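Long-range contact in topoisomerase I-like protein (Leishmania donovani, PDB 2B9S), which probably relaxes supercoiled DNA as the large subunit of a heterodimeric type IB topoisomerase, cutting and resealing one strand at a time: residues Pro34-His39 with Glu56-Thr61. Numbering follows the deposited sequence.
Sequences PEYEPH and EEEVAT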
loop_
_atom_site.group_PDB
_atom_site.type_symbol
_atom_site.label_atom_id
_atom_site.label_comp_id
_atom_site.label_asym_id
_atom_site.label_seq_id
_atom_site.Cartn_x
_atom_site.Cartn_y
_atom_site.Cartn_z
ATOM N N PRO D 34 4.122 -16.654 -18.083
ATOM C CA PRO D 34 4.756 -17.489 -19.132
ATOM C C PRO D 34 6.276 -17.352 -19.182
ATOM O O PRO D 34 6.816 -16.285 -18.901
ATOM C CB PRO D 34 4.149 -16.955 -20.436
ATOM C CG PRO D 34 2.913 -16.210 -20.032
ATOM C CD PRO D 34 3.169 -15.678 -18.651
ATOM N N GLU D 35 6.960 -18.435 -19.516
ATOM C CA GLU D 35 8.404 -18.411 -19.751
ATOM C C GLU D 35 8.775 -17.362 -20.827
ATOM O O GLU D 35 7.991 -17.106 -21.740
ATOM C CB GLU D 35 8.880 -19.827 -20.159
ATOM N N TYR D 36 9.950 -16.741 -20.709
ATOM C CA TYR D 36 10.385 -15.726 -21.692
ATOM C C TYR D 36 10.482 -16.281 -23.129
ATOM O O TYR D 36 11.079 -17.325 -23.341
ATOM C CB TYR D 36 11.748 -15.117 -21.308
ATOM C CG TYR D 36 12.151 -14.005 -22.261
ATOM C CD1 TYR D 36 11.396 -12.832 -22.329
ATOM C CD2 TYR D 36 13.244 -14.142 -23.124
ATOM C CE1 TYR D 36 11.715 -11.817 -23.205
ATOM C CE2 TYR D 36 13.584 -13.115 -24.014
ATOM C CZ TYR D 36 12.801 -11.957 -24.040
ATOM O OH TYR D 36 13.077 -10.915 -24.882
ATOM N N GLU D 37 9.906 -15.571 -24.099
ATOM C CA GLU D 37 9.997 -15.961 -25.520
ATOM C C GLU D 37 10.902 -15.003 -26.295
ATOM O O GLU D 37 10.492 -13.868 -26.599
ATOM C CB GLU D 37 8.598 -16.030 -26.164
ATOM N N PRO D 38 12.149 -15.429 -26.584
ATOM C CA PRO D 38 13.078 -14.492 -27.233
ATOM C C PRO D 38 12.649 -14.127 -28.644
ATOM O O PRO D 38 12.027 -14.935 -29.335
ATOM C CB PRO D 38 14.412 -15.255 -27.253
ATOM C CG PRO D 38 14.226 -16.400 -26.332
ATOM C CD PRO D 38 12.782 -16.735 -26.331
ATOM N N HIS D 39 12.972 -12.915 -29.063
ATOM C CA HIS D 39 12.621 -12.454 -30.402
ATOM C C HIS D 39 13.842 -12.474 -31.328
ATOM O O HIS D 39 13.705 -12.348 -32.537
ATOM C CB HIS D 39 12.011 -11.046 -30.337
ATOM C CG HIS D 39 12.748 -10.108 -29.426
ATOM N ND1 HIS D 39 14.046 -9.716 -29.656
ATOM C CD2 HIS D 39 12.367 -9.484 -28.285
ATOM C CE1 HIS D 39 14.441 -8.903 -28.691
ATOM N NE2 HIS D 39 13.440 -8.747 -27.847
ATOM N N GLU D 56 19.922 -12.119 -21.365
ATOM C CA GLU D 56 20.403 -10.757 -21.623
ATOM C C GLU D 56 19.361 -9.974 -22.399
ATOM O O GLU D 56 19.142 -8.800 -22.132
ATOM C CB GLU D 56 21.712 -10.770 -22.436
ATOM C CG GLU D 56 22.888 -11.403 -21.726
ATOM C CD GLU D 56 24.014 -11.802 -22.661
ATOM O OE1 GLU D 56 23.846 -11.737 -23.888
ATOM O OE2 GLU D 56 25.087 -12.195 -22.175
ATOM N N GLU D 57 18.738 -10.638 -23.370
ATOM C CA GLU D 57 17.791 -10.025 -24.267
ATOM C C GLU D 57 16.522 -9.608 -23.549
ATOM O O GLU D 57 15.916 -8.577 -23.876
ATOM C CB GLU D 57 17.452 -10.994 -25.409
ATOM C CG GLU D 57 16.410 -10.423 -26.340
ATOM C CD GLU D 57 15.767 -11.455 -27.243
ATOM O OE1 GLU D 57 16.409 -11.903 -28.222
ATOM O OE2 GLU D 57 14.597 -11.783 -26.989
ATOM N N GLU D 58 16.089 -10.443 -22.608
ATOM C CA GLU D 58 14.887 -10.166 -21.847
ATOM C C GLU D 58 15.049 -8.877 -21.040
ATOM O O GLU D 58 14.142 -8.043 -21.017
ATOM C CB GLU D 58 14.569 -11.343 -20.916
ATOM C CG GLU D 58 13.378 -11.107 -20.000
ATOM C CD GLU D 58 13.117 -12.245 -19.038
ATOM O OE1 GLU D 58 14.074 -12.983 -18.682
ATOM O OE2 GLU D 58 11.955 -12.360 -18.598
ATOM N N VAL D 59 16.202 -8.733 -20.382
ATOM C CA VAL D 59 16.503 -7.569 -19.555
ATOM C C VAL D 59 16.743 -6.287 -20.378
ATOM O O VAL D 59 16.254 -5.212 -20.013
ATOM C CB VAL D 59 17.627 -7.882 -18.531
ATOM C CG1 VAL D 59 17.992 -6.652 -17.679
ATOM C CG2 VAL D 59 17.175 -9.019 -17.619
ATOM N N ALA D 60 17.458 -6.409 -21.494
ATOM C CA ALA D 60 17.565 -5.335 -22.501
ATOM C C ALA D 60 16.202 -4.838 -22.981
ATOM O O ALA D 60 15.989 -3.645 -23.131
ATOM C CB ALA D 60 18.424 -5.808 -23.710
ATOM N N THR D 61 15.279 -5.769 -23.226
ATOM C CA THR D 61 13.954 -5.463 -23.761
ATOM C C THR D 61 13.135 -4.696 -22.727
ATOM O O THR D 61 12.344 -3.847 -23.082
ATOM C CB THR D 61 13.193 -6.784 -24.231
ATOM O OG1 THR D 61 13.991 -7.485 -25.197
ATOM C CG2 THR D 61 11.812 -6.491 -24.852
#
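Tyr36 lies flat on the side chain of Glu58 on helix 54-64, with Glu58 CB over the centre of the ring face, 3.5 Å from the Tyr36 ring centroid, a CH-pi contact. With CG anti to the backbone N (chi1 -176°), the tyrosine is directed at the helix, and the extended glutamate runs the opposite way beneath the ring, so that its carboxylate stacks near the CB end, 25° from the ring plane. That carboxylate forms a salt bridge with Arg178, which also touches the tyrosine. At the far end of the ring, Tyr36 OH donates over 2.7 Å to Glu57 OE2, which accepts through its anti lone pair. Pro38 follows at the margin, its CB 3.5 Å from Glu57 OE2. His39 then grips Glu57 twice. His39 N donates to Glu57 OE2 from the syn side over 2.9 Å, and the imidazole stacks on the carboxylate, the two planes 4° apart and OE2 over the ring centre. At the ring edge, His39 NE2 donates to Thr61 OG1 over 3.0 Å, and the threonine hydroxyl in turn donates a hydrogen bond to Glu57 O, one turn back in the helix. Gly40 N binds Glu57 OE1 and Ile41 N binds His39 ND1, extending the network along the loop. The contact thus fastens the loop leading to strand 43-45 onto helix 54-64, at the surface of the DNA-binding region. Three donors (Tyr36 OH, His39 N and Gly40 N) converge on the carboxylate of the buried Glu57 and would be expected to stabilise its negative charge, while the bond to Ile41 N is consistent with a neutral His39 protonated on NE2.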